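Local atomic coordinates of cytochrome P450 (PDB entry 3WEC), a protein that catalyses the N-hydroxylation of the quinoline ring of aurachin alkaloids as a heme-dependent cytochrome P450 monooxygenase, a step that confers their antibiotic activity. Residues A14-P17 / T21-A24; P28-L33 / P299-G304; A50-C55 / S350-G355; V293-P298 / E334-G339. All coordinates share one frame; numbering follows the deposited sequence.

Contact 1 (A14-P17 / T21-A24); sequences AVNP and TFKA
Pro17 sits over the ring of Phe22 in a CH-pi contact at the protein surface, within the N-terminal loop that precedes helix 27-36. Residues 14-16 and 22-24 have helical backbone angles without the regular helical bonds; no hydrogen bond links the two segments, and the contact is made by packing. The CA of Pro17 stands 4.2 Å from the centroid of the Phe22 ring and only 6° off its normal, so the CA-H bond points at one aromatic face. The proline ring leans past this point toward the rim, with Pro17 CG 4.2 Å from Phe22 CE2. With CG opposite the backbone N (chi1 166°), the phenylalanine ring reaches toward residues 16 and 17. Asn16 adds its amide end: OD1 approaches Phe22 CD2 at 3.8 Å from an oblique direction, the amide and ring planes being turned 66° apart. The backbone O of Asn16 also lies 3.8 Å from Phe22 CB. Neighbouring Lys23 is tied to the loop at Leu399 and Arg400 through its NZ and carbonyl oxygen. Beneath the contact runs helix 27-36, on whose Val29 the side chains of both Asn16 and Phe22 rest.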
loop_
_atom_site.group_PDB
_atom_site.type_symbol
_atom_site.label_atom_id
_atom_site.label_comp_id
_atom_site.label_asym_id
_atom_site.label_seq_id
_atom_site.Cartn_x
_atom_site.Cartn_y
_atom_site.Cartn_z
ATOM N N ALA A 14 24.631 8.036 -2.444
ATOM C CA ALA A 14 23.715 8.312 -1.339
ATOM C C ALA A 14 22.771 9.468 -1.662
ATOM O O ALA A 14 21.547 9.308 -1.579
ATOM C CB ALA A 14 24.473 8.576 -0.048
ATOM N N VAL A 15 23.338 10.609 -2.050
ATOM C CA VAL A 15 22.576 11.798 -2.473
ATOM C C VAL A 15 21.532 11.465 -3.558
ATOM O O VAL A 15 20.614 12.248 -3.818
ATOM C CB VAL A 15 23.528 12.936 -2.953
ATOM C CG1 VAL A 15 22.766 14.214 -3.291
ATOM C CG2 VAL A 15 24.594 13.232 -1.906
ATOM N N ASN A 16 21.662 10.293 -4.171
ATOM C CA ASN A 16 20.771 9.914 -5.268
ATOM C C ASN A 16 19.303 9.515 -4.930
ATOM O O ASN A 16 18.390 9.974 -5.624
ATOM C CB ASN A 16 21.446 8.906 -6.198
ATOM C CG ASN A 16 20.914 8.985 -7.617
ATOM O OD1 ASN A 16 19.766 8.594 -7.898
ATOM N ND2 ASN A 16 21.748 9.494 -8.527
ATOM N N PRO A 17 19.063 8.650 -3.908
ATOM C CA PRO A 17 17.700 8.646 -3.316
ATOM C C PRO A 17 17.401 9.946 -2.537
ATOM O O PRO A 17 17.968 10.126 -1.460
ATOM C CB PRO A 17 17.757 7.465 -2.334
ATOM C CG PRO A 17 18.772 6.547 -2.905
ATOM C CD PRO A 17 19.820 7.440 -3.522
ATOM N N THR A 21 13.835 13.173 -10.100
ATOM C CA THR A 21 13.362 12.131 -11.020
ATOM C C THR A 21 14.181 10.818 -10.977
ATOM O O THR A 21 14.366 10.098 -11.976
ATOM C CB THR A 21 13.056 12.634 -12.439
ATOM O OG1 THR A 21 12.814 14.049 -12.415
ATOM C CG2 THR A 21 11.817 11.939 -12.939
ATOM N N PHE A 22 14.661 10.534 -9.771
ATOM C CA PHE A 22 14.858 9.184 -9.282
ATOM C C PHE A 22 13.450 8.562 -9.332
ATOM O O PHE A 22 13.288 7.372 -9.658
ATOM C CB PHE A 22 15.388 9.308 -7.854
ATOM C CG PHE A 22 15.345 8.047 -7.047
ATOM C CD1 PHE A 22 14.287 7.797 -6.173
ATOM C CD2 PHE A 22 16.381 7.130 -7.116
ATOM C CE1 PHE A 22 14.258 6.637 -5.403
ATOM C CE2 PHE A 22 16.361 5.979 -6.356
ATOM C CZ PHE A 22 15.300 5.731 -5.493
ATOM N N LYS A 23 12.447 9.409 -9.045
ATOM C CA LYS A 23 11.003 9.096 -9.123
ATOM C C LYS A 23 10.642 8.254 -10.347
ATOM O O LYS A 23 10.148 7.136 -10.185
ATOM C CB LYS A 23 10.153 10.393 -9.145
ATOM C CG LYS A 23 9.098 10.535 -8.042
ATOM C CD LYS A 23 8.536 9.192 -7.585
ATOM C CE LYS A 23 7.900 9.274 -6.206
ATOM N NZ LYS A 23 8.045 7.950 -5.499
ATOM N N ALA A 24 10.913 8.801 -11.542
ATOM C CA ALA A 24 10.558 8.194 -12.849
ATOM C C ALA A 24 11.191 6.828 -13.158
ATOM O O ALA A 24 10.628 6.029 -13.905
ATOM C CB ALA A 24 10.866 9.158 -13.988
#

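Contact 2 (P28-L33 / P299-G304); sequences PVYARL and PAHEAG. With AUI (3-[(2E,6E,9R)-9-hydroxy-3,7,11-trimethyldodeca-2,6,10-trien-1-yl]-2-methylquinolin-4(1H)-one), chain C.
Tyr30 and His301 meet through a buried hydrogen bond between Tyr30 OH and His301 ND1, 2.6 Å long, in which either group could supply the proton. The two side chains run at about a right angle to one another. Each ring receives the other's polar atom at its edge and in its plane: ND1 lies in the plane of the phenol, and the hydroxyl oxygen in that of the imidazole. Neither ring covers the other; their centroids are 5.5 Å apart and their planes are inclined by 43°, so they touch rim to rim. Tyr30 projects from helix 27-36 with CG on the side opposite its carbonyl carbon (chi1 -72°), sending the phenol across to the loop that leads into strand 303-307. Beside the hydroxyl, the ring carbon Tyr30 CE1 also packs 3.7 Å from His301 CE1. The ring of Tyr27 meets both aromatics, while Ala329 of helix 328-333 touches both side chains.

Along the same segment, the residues beyond and before His301 contact the bound aurachin intermediate. Ala300 CB lies 3.7 Å from C11, the methyl carbon on the quinolone, and Glu302 OE2 comes within 3.2 Å of the branch methyl C27 of the prenyl chain. A pocket wall at this place, between the ExxR helix and the following strand, corresponds to substrate recognition site 5 of cytochromes P450.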
loop_
_atom_site.group_PDB
_atom_site.type_symbol
_atom_site.label_atom_id
_atom_site.label_comp_id
_atom_site.label_asym_id
_atom_site.label_seq_id
_atom_site.Cartn_x
_atom_site.Cartn_y
_atom_site.Cartn_z
ATOM N N PRO A 28 17.760 1.469 -11.855
ATOM C CA PRO A 28 19.217 1.446 -12.059
ATOM C C PRO A 28 19.976 1.958 -10.832
ATOM O O PRO A 28 21.141 1.584 -10.643
ATOM C CB PRO A 28 19.440 2.384 -13.262
ATOM C CG PRO A 28 18.139 2.358 -14.001
ATOM C CD PRO A 28 17.050 2.160 -12.949
ATOM N N VAL A 29 19.331 2.803 -10.019
ATOM C CA VAL A 29 19.970 3.376 -8.830
ATOM C C VAL A 29 19.906 2.378 -7.682
ATOM O O VAL A 29 20.831 2.291 -6.874
ATOM C CB VAL A 29 19.337 4.726 -8.425
ATOM C CG1 VAL A 29 19.911 5.224 -7.102
ATOM C CG2 VAL A 29 19.515 5.764 -9.536
ATOM N N TYR A 30 18.796 1.637 -7.630
ATOM C CA TYR A 30 18.633 0.490 -6.741
ATOM C C TYR A 30 19.677 -0.564 -7.070
ATOM O O TYR A 30 20.151 -1.269 -6.180
ATOM C CB TYR A 30 17.244 -0.142 -6.916
ATOM C CG TYR A 30 16.043 0.637 -6.365
ATOM C CD1 TYR A 30 14.766 0.422 -6.876
ATOM C CD2 TYR A 30 16.175 1.543 -5.327
ATOM C CE1 TYR A 30 13.665 1.095 -6.384
ATOM C CE2 TYR A 30 15.066 2.220 -4.820
ATOM C CZ TYR A 30 13.809 2.002 -5.351
ATOM O OH TYR A 30 12.708 2.704 -4.849
ATOM N N ALA A 31 20.005 -0.688 -8.354
ATOM C CA ALA A 31 21.049 -1.597 -8.786
ATOM C C ALA A 31 22.416 -1.168 -8.196
ATOM O O ALA A 31 23.072 -1.977 -7.526
ATOM C CB ALA A 31 21.089 -1.706 -10.308
ATOM N N ARG A 32 22.799 0.100 -8.416
ATOM C CA ARG A 32 24.015 0.697 -7.834
ATOM C C ARG A 32 24.098 0.368 -6.347
ATOM O O ARG A 32 25.094 -0.167 -5.899
ATOM C CB ARG A 32 24.069 2.229 -8.028
ATOM C CG ARG A 32 24.494 2.742 -9.400
ATOM C CD ARG A 32 25.034 4.160 -9.284
ATOM N NE ARG A 32 26.455 4.133 -8.936
ATOM C CZ ARG A 32 27.135 5.117 -8.348
ATOM N NH1 ARG A 32 26.527 6.242 -7.994
ATOM N NH2 ARG A 32 28.429 4.969 -8.092
ATOM N N LEU A 33 23.035 0.672 -5.600
ATOM C CA LEU A 33 22.933 0.328 -4.171
ATOM C C LEU A 33 23.270 -1.128 -3.797
ATOM O O LEU A 33 24.027 -1.358 -2.862
ATOM C CB LEU A 33 21.544 0.681 -3.616
ATOM C CG LEU A 33 21.372 2.105 -3.080
ATOM C CD1 LEU A 33 19.948 2.332 -2.582
ATOM C CD2 LEU A 33 22.377 2.427 -1.986
ATOM N N PRO A 299 3.633 -1.156 -5.263
ATOM C CA PRO A 299 3.087 0.196 -5.098
ATOM C C PRO A 299 3.807 0.951 -3.963
ATOM O O PRO A 299 3.891 2.203 -3.987
ATOM C CB PRO A 299 1.607 -0.059 -4.772
ATOM C CG PRO A 299 1.615 -1.407 -4.115
ATOM C CD PRO A 299 2.721 -2.201 -4.757
ATOM N N ALA A 300 4.320 0.194 -2.986
ATOM C CA ALA A 300 5.146 0.753 -1.940
ATOM C C ALA A 300 6.604 0.320 -2.135
ATOM O O ALA A 300 6.901 -0.862 -2.040
ATOM C CB ALA A 300 4.648 0.328 -0.563
ATOM N N HIS A 301 7.492 1.277 -2.391
ATOM C CA HIS A 301 8.944 0.997 -2.524
ATOM C C HIS A 301 9.653 0.843 -1.203
ATOM O O HIS A 301 10.740 0.257 -1.146
ATOM C CB HIS A 301 9.642 2.040 -3.434
ATOM C CG HIS A 301 9.478 1.746 -4.912
ATOM N ND1 HIS A 301 10.462 1.961 -5.819
ATOM C CD2 HIS A 301 8.389 1.222 -5.631
ATOM C CE1 HIS A 301 10.025 1.600 -7.046
ATOM N NE2 HIS A 301 8.755 1.161 -6.932
ATOM N N GLU A 302 9.052 1.392 -0.143
ATOM C CA GLU A 302 9.545 1.170 1.228
ATOM C C GLU A 302 8.551 0.793 2.339
ATOM O O GLU A 302 7.374 1.188 2.322
ATOM C CB GLU A 302 10.394 2.325 1.699
ATOM C CG GLU A 302 9.848 3.703 1.435
ATOM C CD GLU A 302 10.957 4.735 1.564
ATOM O OE1 GLU A 302 12.096 4.414 1.163
ATOM O OE2 GLU A 302 10.714 5.842 2.089
ATOM N N ALA A 303 9.061 -0.024 3.267
ATOM C CA ALA A 303 8.445 -0.306 4.558
ATOM C C ALA A 303 9.372 0.327 5.625
ATOM O O ALA A 303 10.572 0.472 5.382
ATOM C CB ALA A 303 8.352 -1.801 4.772
ATOM N N GLY A 304 8.838 0.712 6.785
ATOM C CA GLY A 304 9.664 1.363 7.809
ATOM C C GLY A 304 9.810 0.556 9.095
ATOM O O GLY A 304 8.862 -0.119 9.499
HETATM O O13 AUI C . 3.644 0.704 7.074
HETATM C C1 AUI C . 2.767 0.492 6.205
HETATM C C4 AUI C . 1.360 0.370 6.632
HETATM C C5 AUI C . 1.008 0.512 7.971
HETATM C C6 AUI C . -0.329 0.412 8.354
HETATM C C7 AUI C . -1.279 0.193 7.347
HETATM C C8 AUI C . -0.973 0.056 5.992
HETATM C C9 AUI C . 0.343 0.145 5.565
HETATM N N10 AUI C . 0.674 0.053 4.241
HETATM C C3 AUI C . 1.939 0.137 3.778
HETATM C C11 AUI C . 2.241 0.016 2.293
HETATM C C2 AUI C . 3.068 0.362 4.742
HETATM C C12 AUI C . 4.480 0.482 4.235
HETATM C C14 AUI C . 4.598 1.773 3.418
HETATM C C15 AUI C . 4.309 3.084 3.635
HETATM C C26 AUI C . 3.698 3.678 4.890
HETATM C C16 AUI C . 4.614 3.981 2.462
HETATM C C17 AUI C . 5.664 5.071 2.664
HETATM C C18 AUI C . 5.960 5.361 4.109
HETATM C C19 AUI C . 7.014 6.065 4.580
HETATM C C27 AUI C . 8.059 6.733 3.722
HETATM C C20 AUI C . 7.108 6.244 6.075
HETATM C C21 AUI C . 7.794 5.104 6.837
HETATM O O28 AUI C . 7.547 5.355 8.215
HETATM C C22 AUI C . 7.267 3.705 6.589
HETATM C C23 AUI C . 6.435 2.975 7.384
HETATM C C24 AUI C . 6.107 1.600 6.913
HETATM C C25 AUI C . 5.779 3.385 8.694
#

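Contact 3 (A50-C55 / S350-G355); sequences ADYTSC and SSLSYG. With HEM (protoporphyrin IX containing Fe), chain B.
Tyr52 and Cys55, on the first turn of helix 52-60, face Leu352 of an irregular segment that closes in a type I turn from Leu352 to Gly355, the CA atoms of Cys55 and Leu352 being 8.0 Å apart. That turn opens the cysteine-ligand loop of the P450 fold, in which Tyr354 takes the place of the phenylalanine in the FxxGxxxCxG signature and Cys361 is the axial heme ligand. Leu352 points toward the helix: its CD1 wedges against Cys55 CB at 3.6 Å and against Tyr52 CD1 at 3.8 Å, while CD2 reaches Tyr52 CE1. The tyrosine swings toward the loop by placing CG opposite its backbone N (chi1 -177°), and its ring crosses the leucine obliquely. Its hydroxyl is hydrogen-bonded to Arg356 NH2, with Ser350 OG also close by. Asp51 caps the helix: OD1 accepts from Ser54 N at 3.2 Å, and the donor stands 63° out of the carboxylate plane. In the loop, Ser351 OG accepts from Ser353 N at 3.0 Å with an N-H...O angle of 167°, an ST turn. Gly355 brings its CA to 3.2 Å from the heme propionate oxygen O2A, and Tyr354 turns its CD1-CE1 edge to the porphyrin, CE1 3.5 Å from heme C3B.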
loop_
_atom_site.group_PDB
_atom_site.type_symbol
_atom_site.label_atom_id
_atom_site.label_comp_id
_atom_site.label_asym_id
_atom_site.label_seq_id
_atom_site.Cartn_x
_atom_site.Cartn_y
_atom_site.Cartn_z
ATOM N N ALA A 50 18.923 -2.398 0.973
ATOM C CA ALA A 50 18.670 -2.656 -0.456
ATOM C C ALA A 50 18.621 -4.135 -0.910
ATOM O O ALA A 50 18.010 -4.456 -1.940
ATOM C CB ALA A 50 19.665 -1.860 -1.312
ATOM N N ASP A 51 19.269 -5.021 -0.151
ATOM C CA ASP A 51 19.377 -6.411 -0.548
ATOM C C ASP A 51 18.249 -7.273 -0.030
ATOM O O ASP A 51 17.891 -7.192 1.141
ATOM C CB ASP A 51 20.731 -7.002 -0.095
ATOM C CG ASP A 51 20.936 -6.912 1.415
ATOM O OD1 ASP A 51 21.229 -7.957 2.035
ATOM O OD2 ASP A 51 20.802 -5.793 1.972
ATOM N N TYR A 52 17.722 -8.129 -0.905
ATOM C CA TYR A 52 16.730 -9.129 -0.500
ATOM C C TYR A 52 16.956 -9.683 0.911
ATOM O O TYR A 52 16.085 -9.550 1.771
ATOM C CB TYR A 52 16.631 -10.315 -1.484
ATOM C CG TYR A 52 15.526 -11.318 -1.095
ATOM C CD1 TYR A 52 14.169 -10.961 -1.188
ATOM C CD2 TYR A 52 15.839 -12.618 -0.627
ATOM C CE1 TYR A 52 13.156 -11.848 -0.828
ATOM C CE2 TYR A 52 14.825 -13.517 -0.267
ATOM C CZ TYR A 52 13.486 -13.120 -0.377
ATOM O OH TYR A 52 12.473 -13.974 -0.036
ATOM N N THR A 53 18.105 -10.287 1.164
ATOM C CA THR A 53 18.228 -11.061 2.407
ATOM C C THR A 53 18.065 -10.207 3.669
ATOM O O THR A 53 17.287 -10.574 4.548
ATOM C CB THR A 53 19.485 -11.953 2.463
ATOM O OG1 THR A 53 19.655 -12.616 1.205
ATOM C CG2 THR A 53 19.335 -13.013 3.558
ATOM N N SER A 54 18.757 -9.061 3.730
ATOM C CA SER A 54 18.653 -8.122 4.878
ATOM C C SER A 54 17.257 -7.518 4.991
ATOM O O SER A 54 16.734 -7.347 6.099
ATOM C CB SER A 54 19.701 -6.995 4.797
ATOM O OG SER A 54 21.017 -7.491 4.530
ATOM N N CYS A 55 16.664 -7.176 3.842
ATOM C CA CYS A 55 15.266 -6.677 3.807
ATOM C C CYS A 55 14.313 -7.640 4.530
ATOM O O CYS A 55 13.554 -7.210 5.418
ATOM C CB CYS A 55 14.797 -6.469 2.369
ATOM S SG CYS A 55 15.298 -4.917 1.574
ATOM N N SER A 350 8.653 -14.996 -5.450
ATOM C CA SER A 350 9.020 -14.616 -4.090
ATOM C C SER A 350 9.051 -13.107 -4.176
ATOM O O SER A 350 9.585 -12.556 -5.172
ATOM C CB SER A 350 10.424 -15.182 -3.781
ATOM O OG SER A 350 10.968 -14.706 -2.559
ATOM N N SER A 351 8.462 -12.429 -3.182
ATOM C CA SER A 351 8.299 -10.970 -3.237
ATOM C C SER A 351 8.249 -10.365 -1.829
ATOM O O SER A 351 7.740 -11.005 -0.893
ATOM C CB SER A 351 7.029 -10.598 -4.044
ATOM O OG SER A 351 6.584 -9.267 -3.809
ATOM N N LEU A 352 8.809 -9.159 -1.683
ATOM C CA LEU A 352 8.685 -8.388 -0.441
ATOM C C LEU A 352 7.544 -7.346 -0.451
ATOM O O LEU A 352 7.403 -6.598 0.502
ATOM C CB LEU A 352 10.007 -7.712 -0.089
ATOM C CG LEU A 352 11.206 -8.639 0.115
ATOM C CD1 LEU A 352 12.458 -7.789 0.009
ATOM C CD2 LEU A 352 11.129 -9.361 1.449
ATOM N N SER A 353 6.705 -7.333 -1.483
ATOM C CA SER A 353 5.756 -6.221 -1.637
ATOM C C SER A 353 4.672 -6.059 -0.537
ATOM O O SER A 353 4.102 -4.989 -0.393
ATOM C CB SER A 353 5.172 -6.186 -3.053
ATOM O OG SER A 353 6.258 -6.109 -3.951
ATOM N N TYR A 354 4.440 -7.140 0.221
ATOM C CA TYR A 354 3.480 -7.132 1.308
ATOM C C TYR A 354 4.129 -7.126 2.709
ATOM O O TYR A 354 3.423 -7.193 3.718
ATOM C CB TYR A 354 2.559 -8.324 1.163
ATOM C CG TYR A 354 1.511 -8.290 0.054
ATOM C CD1 TYR A 354 0.563 -7.229 -0.028
ATOM C CD2 TYR A 354 1.409 -9.351 -0.897
ATOM C CE1 TYR A 354 -0.435 -7.212 -1.001
ATOM C CE2 TYR A 354 0.392 -9.344 -1.877
ATOM C CZ TYR A 354 -0.506 -8.237 -1.923
ATOM O OH TYR A 354 -1.515 -8.188 -2.838
ATOM N N GLY A 355 5.459 -7.025 2.777
ATOM C CA GLY A 355 6.160 -7.017 4.048
ATOM C C GLY A 355 6.317 -8.487 4.414
ATOM O O GLY A 355 5.911 -9.347 3.629
HETATM C CHA HEM B . 0.419 -3.374 5.948
HETATM C CHB HEM B . 1.544 -3.506 1.108
HETATM C CHC HEM B . -3.230 -3.790 0.001
HETATM C CHD HEM B . -4.345 -3.454 4.914
HETATM C C1A HEM B . 1.069 -3.345 4.656
HETATM C C2A HEM B . 2.544 -3.099 4.544
HETATM C C3A HEM B . 2.839 -3.151 3.131
HETATM C C4A HEM B . 1.530 -3.385 2.524
HETATM C CMA HEM B . 4.214 -2.972 2.446
HETATM C CAA HEM B . 3.646 -2.877 5.588
HETATM C CBA HEM B . 4.088 -4.309 5.947
HETATM C CGA HEM B . 5.371 -4.314 6.800
HETATM O O1A HEM B . 5.697 -3.320 7.514
HETATM O O2A HEM B . 6.070 -5.368 6.807
HETATM C C1B HEM B . 0.275 -3.582 0.389
HETATM C C2B HEM B . 0.320 -3.788 -1.057
HETATM C C3B HEM B . -1.088 -3.833 -1.344
HETATM C C4B HEM B . -1.773 -3.668 -0.068
HETATM C CMB HEM B . 1.462 -3.864 -2.031
HETATM C CAB HEM B . -1.623 -4.017 -2.719
HETATM C CBB HEM B . -2.618 -3.268 -3.124
HETATM C C1C HEM B . -3.957 -3.768 1.251
HETATM C C2C HEM B . -5.417 -3.682 1.311
HETATM C C3C HEM B . -5.706 -3.575 2.757
HETATM C C4C HEM B . -4.444 -3.581 3.469
HETATM C CMC HEM B . -6.335 -3.697 0.121
HETATM C CAC HEM B . -7.027 -3.427 3.451
HETATM C CBC HEM B . -8.173 -3.625 2.840
HETATM C C1D HEM B . -3.087 -3.332 5.661
HETATM C C2D HEM B . -3.097 -3.352 7.121
HETATM C C3D HEM B . -1.663 -3.315 7.465
HETATM C C4D HEM B . -1.019 -3.355 6.141
HETATM C CMD HEM B . -4.303 -3.318 8.031
HETATM C CAD HEM B . -1.032 -3.262 8.827
HETATM C CBD HEM B . -0.642 -4.717 9.181
HETATM C CGD HEM B . -0.014 -4.844 10.528
HETATM O O1D HEM B . -0.276 -5.896 11.178
HETATM O O2D HEM B . 0.733 -3.905 10.959
HETATM N NA HEM B . 0.396 -3.650 3.399
HETATM N NB HEM B . -0.945 -3.574 1.004
HETATM N NC HEM B . -3.355 -3.769 2.545
HETATM N ND HEM B . -1.855 -3.389 5.076
HETATM FE FE HEM B . -1.525 -3.403 3.003
HETATM O O HOH W 1 -1.414 -0.993 2.438
#

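Contact 4 (V293-P298 / E334-G339); sequences VLRFEP and EAVERG
Arg295 grips the carbonyl oxygen of Gly339 end-on with both terminal nitrogens. The shorter, straighter bond, NH1 to Gly339 O, is 2.8 Å long with an N-H...O angle of 161°; it lies in the carbonyl plane, on a lone pair. NH2 reaches the same oxygen at 3.3 Å but from above that plane, 45° out of it, and by a more bent bond. The oxygen nevertheless stays close to the guanidinium plane for both bonds, which would help fix the rotation of the group. NH1 has a second acceptor in Asn332 O, and NE forms a salt bridge to Glu292. Glu292 and Arg295 are the charged pair of the ExxR motif, on helix 286-296, the K helix of the P450 fold; Gly339 belongs to the long loop that runs on to the cysteine ligand. Over one guanidinium face sits the methyl CG2 of Val336, 3.6 Å from Arg295 CZ. A bend in the arginine chain at chi3 (62°) turns the flat group under this methyl. Farther out, Phe296 presents its ring edge to Gly339 O, its CD1 4.5 Å away, and packs in addition with Phe342 and, by a cation-pi contact, with Arg333.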
loop_
_atom_site.group_PDB
_atom_site.type_symbol
_atom_site.label_atom_id
_atom_site.label_comp_id
_atom_site.label_asym_id
_atom_site.label_seq_id
_atom_site.Cartn_x
_atom_site.Cartn_y
_atom_site.Cartn_z
ATOM N N VAL A 293 3.701 -8.577 -11.329
ATOM C CA VAL A 293 3.487 -7.130 -11.356
ATOM C C VAL A 293 3.931 -6.555 -10.000
ATOM O O VAL A 293 4.796 -5.658 -9.918
ATOM C CB VAL A 293 1.993 -6.815 -11.694
ATOM C CG1 VAL A 293 1.661 -5.349 -11.583
ATOM C CG2 VAL A 293 1.642 -7.324 -13.093
ATOM N N LEU A 294 3.401 -7.127 -8.931
ATOM C CA LEU A 294 3.605 -6.581 -7.581
ATOM C C LEU A 294 5.083 -6.627 -7.213
ATOM O O LEU A 294 5.578 -5.712 -6.512
ATOM C CB LEU A 294 2.763 -7.325 -6.531
ATOM C CG LEU A 294 1.278 -7.001 -6.357
ATOM C CD1 LEU A 294 0.578 -8.107 -5.607
ATOM C CD2 LEU A 294 0.976 -5.700 -5.648
ATOM N N ARG A 295 5.773 -7.664 -7.714
ATOM C CA ARG A 295 7.227 -7.791 -7.562
ATOM C C ARG A 295 8.009 -6.756 -8.398
ATOM O O ARG A 295 8.873 -6.060 -7.862
ATOM C CB ARG A 295 7.729 -9.206 -7.889
ATOM C CG ARG A 295 9.189 -9.387 -7.512
ATOM C CD ARG A 295 9.853 -10.583 -8.198
ATOM N NE ARG A 295 9.909 -10.548 -9.660
ATOM C CZ ARG A 295 10.814 -9.886 -10.400
ATOM N NH1 ARG A 295 11.757 -9.136 -9.843
ATOM N NH2 ARG A 295 10.783 -9.986 -11.721
ATOM N N PHE A 296 7.708 -6.706 -9.699
ATOM C CA PHE A 296 8.364 -5.817 -10.680
ATOM C C PHE A 296 8.034 -4.349 -10.440
ATOM O O PHE A 296 8.875 -3.489 -10.629
ATOM C CB PHE A 296 7.932 -6.211 -12.112
ATOM C CG PHE A 296 8.776 -5.619 -13.199
ATOM C CD1 PHE A 296 10.049 -6.106 -13.469
ATOM C CD2 PHE A 296 8.280 -4.590 -14.001
ATOM C CE1 PHE A 296 10.826 -5.555 -14.508
ATOM C CE2 PHE A 296 9.058 -4.035 -15.027
ATOM C CZ PHE A 296 10.331 -4.532 -15.292
ATOM N N GLU A 297 6.790 -4.050 -10.081
ATOM C CA GLU A 297 6.419 -2.661 -9.870
ATOM C C GLU A 297 5.545 -2.535 -8.616
ATOM O O GLU A 297 4.340 -2.348 -8.727
ATOM C CB GLU A 297 5.685 -2.085 -11.091
ATOM C CG GLU A 297 6.552 -1.801 -12.322
ATOM C CD GLU A 297 7.317 -0.496 -12.256
ATOM O OE1 GLU A 297 7.354 0.140 -11.183
ATOM O OE2 GLU A 297 7.931 -0.104 -13.285
ATOM N N PRO A 298 6.163 -2.614 -7.425
ATOM C CA PRO A 298 5.372 -2.617 -6.181
ATOM C C PRO A 298 4.801 -1.246 -5.930
ATOM O O PRO A 298 5.372 -0.259 -6.388
ATOM C CB PRO A 298 6.401 -3.015 -5.103
ATOM C CG PRO A 298 7.720 -3.209 -5.817
ATOM C CD PRO A 298 7.617 -2.550 -7.160
ATOM N N GLU A 334 16.103 -8.777 -6.911
ATOM C CA GLU A 334 16.951 -9.969 -6.723
ATOM C C GLU A 334 16.242 -11.127 -5.971
ATOM O O GLU A 334 16.891 -12.081 -5.562
ATOM C CB GLU A 334 18.318 -9.603 -6.081
ATOM C CG GLU A 334 18.251 -9.071 -4.647
ATOM C CD GLU A 334 19.614 -8.849 -4.012
ATOM O OE1 GLU A 334 20.594 -8.666 -4.752
ATOM O OE2 GLU A 334 19.718 -8.866 -2.763
ATOM N N ALA A 335 14.923 -11.055 -5.810
ATOM C CA ALA A 335 14.171 -12.120 -5.104
ATOM C C ALA A 335 14.032 -13.415 -5.930
ATOM O O ALA A 335 13.857 -14.502 -5.373
ATOM C CB ALA A 335 12.813 -11.618 -4.636
ATOM N N VAL A 336 14.130 -13.269 -7.254
ATOM C CA VAL A 336 14.037 -14.359 -8.236
ATOM C C VAL A 336 15.225 -14.264 -9.215
ATOM O O VAL A 336 15.874 -13.221 -9.285
ATOM C CB VAL A 336 12.715 -14.259 -9.044
ATOM C CG1 VAL A 336 11.499 -14.513 -8.162
ATOM C CG2 VAL A 336 12.587 -12.895 -9.723
ATOM N N GLU A 337 15.519 -15.325 -9.971
ATOM C CA GLU A 337 16.543 -15.243 -11.024
ATOM C C GLU A 337 16.167 -14.234 -12.147
ATOM O O GLU A 337 14.981 -14.032 -12.426
ATOM C CB GLU A 337 16.907 -16.663 -11.531
ATOM C CG GLU A 337 16.854 -16.918 -13.042
ATOM C CD GLU A 337 15.423 -16.939 -13.588
ATOM O OE1 GLU A 337 14.475 -16.866 -12.762
ATOM O OE2 GLU A 337 15.237 -17.009 -14.834
ATOM N N ARG A 338 17.165 -13.583 -12.758
ATOM C CA ARG A 338 16.939 -12.505 -13.753
ATOM C C ARG A 338 15.812 -11.531 -13.335
ATOM O O ARG A 338 14.874 -11.262 -14.096
ATOM C CB ARG A 338 16.644 -13.084 -15.145
ATOM C CG ARG A 338 17.765 -13.908 -15.760
ATOM C CD ARG A 338 19.018 -13.096 -16.046
ATOM N NE ARG A 338 20.033 -13.937 -16.677
ATOM C CZ ARG A 338 21.320 -13.621 -16.797
ATOM N NH1 ARG A 338 21.769 -12.468 -16.320
ATOM N NH2 ARG A 338 22.169 -14.461 -17.401
ATOM N N GLY A 339 15.925 -11.019 -12.117
ATOM C CA GLY A 339 14.898 -10.217 -11.508
ATOM C C GLY A 339 14.574 -8.896 -12.183
ATOM O O GLY A 339 13.586 -8.255 -11.819
#

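Overall arrangement
Contact 1 packs on helix 27-36, which carries Tyr30 of contact 2: Phe22 CZ lies 3.6 Å from Tyr30 CE2, so the surface loop backs onto the buried tyrosine. Contact 2 meets contact 3 where Leu33 CB lies 3.9 Å from Ala50 CB, and contact 4 where Pro299 CD lies 4.0 Å from Leu294 CD2. Contact 4 is nested within the loop that contact 3 closes, and the two are joined by a probable hydrogen bond of 2.7 Å from Ser353 OG to Leu294 O. Ala300 and residues 302-304 line the substrate pocket, Pro299 and residues 353-355 the heme pocket. The Arg295 side chain of contact 4 stays about 10 Å from the heme.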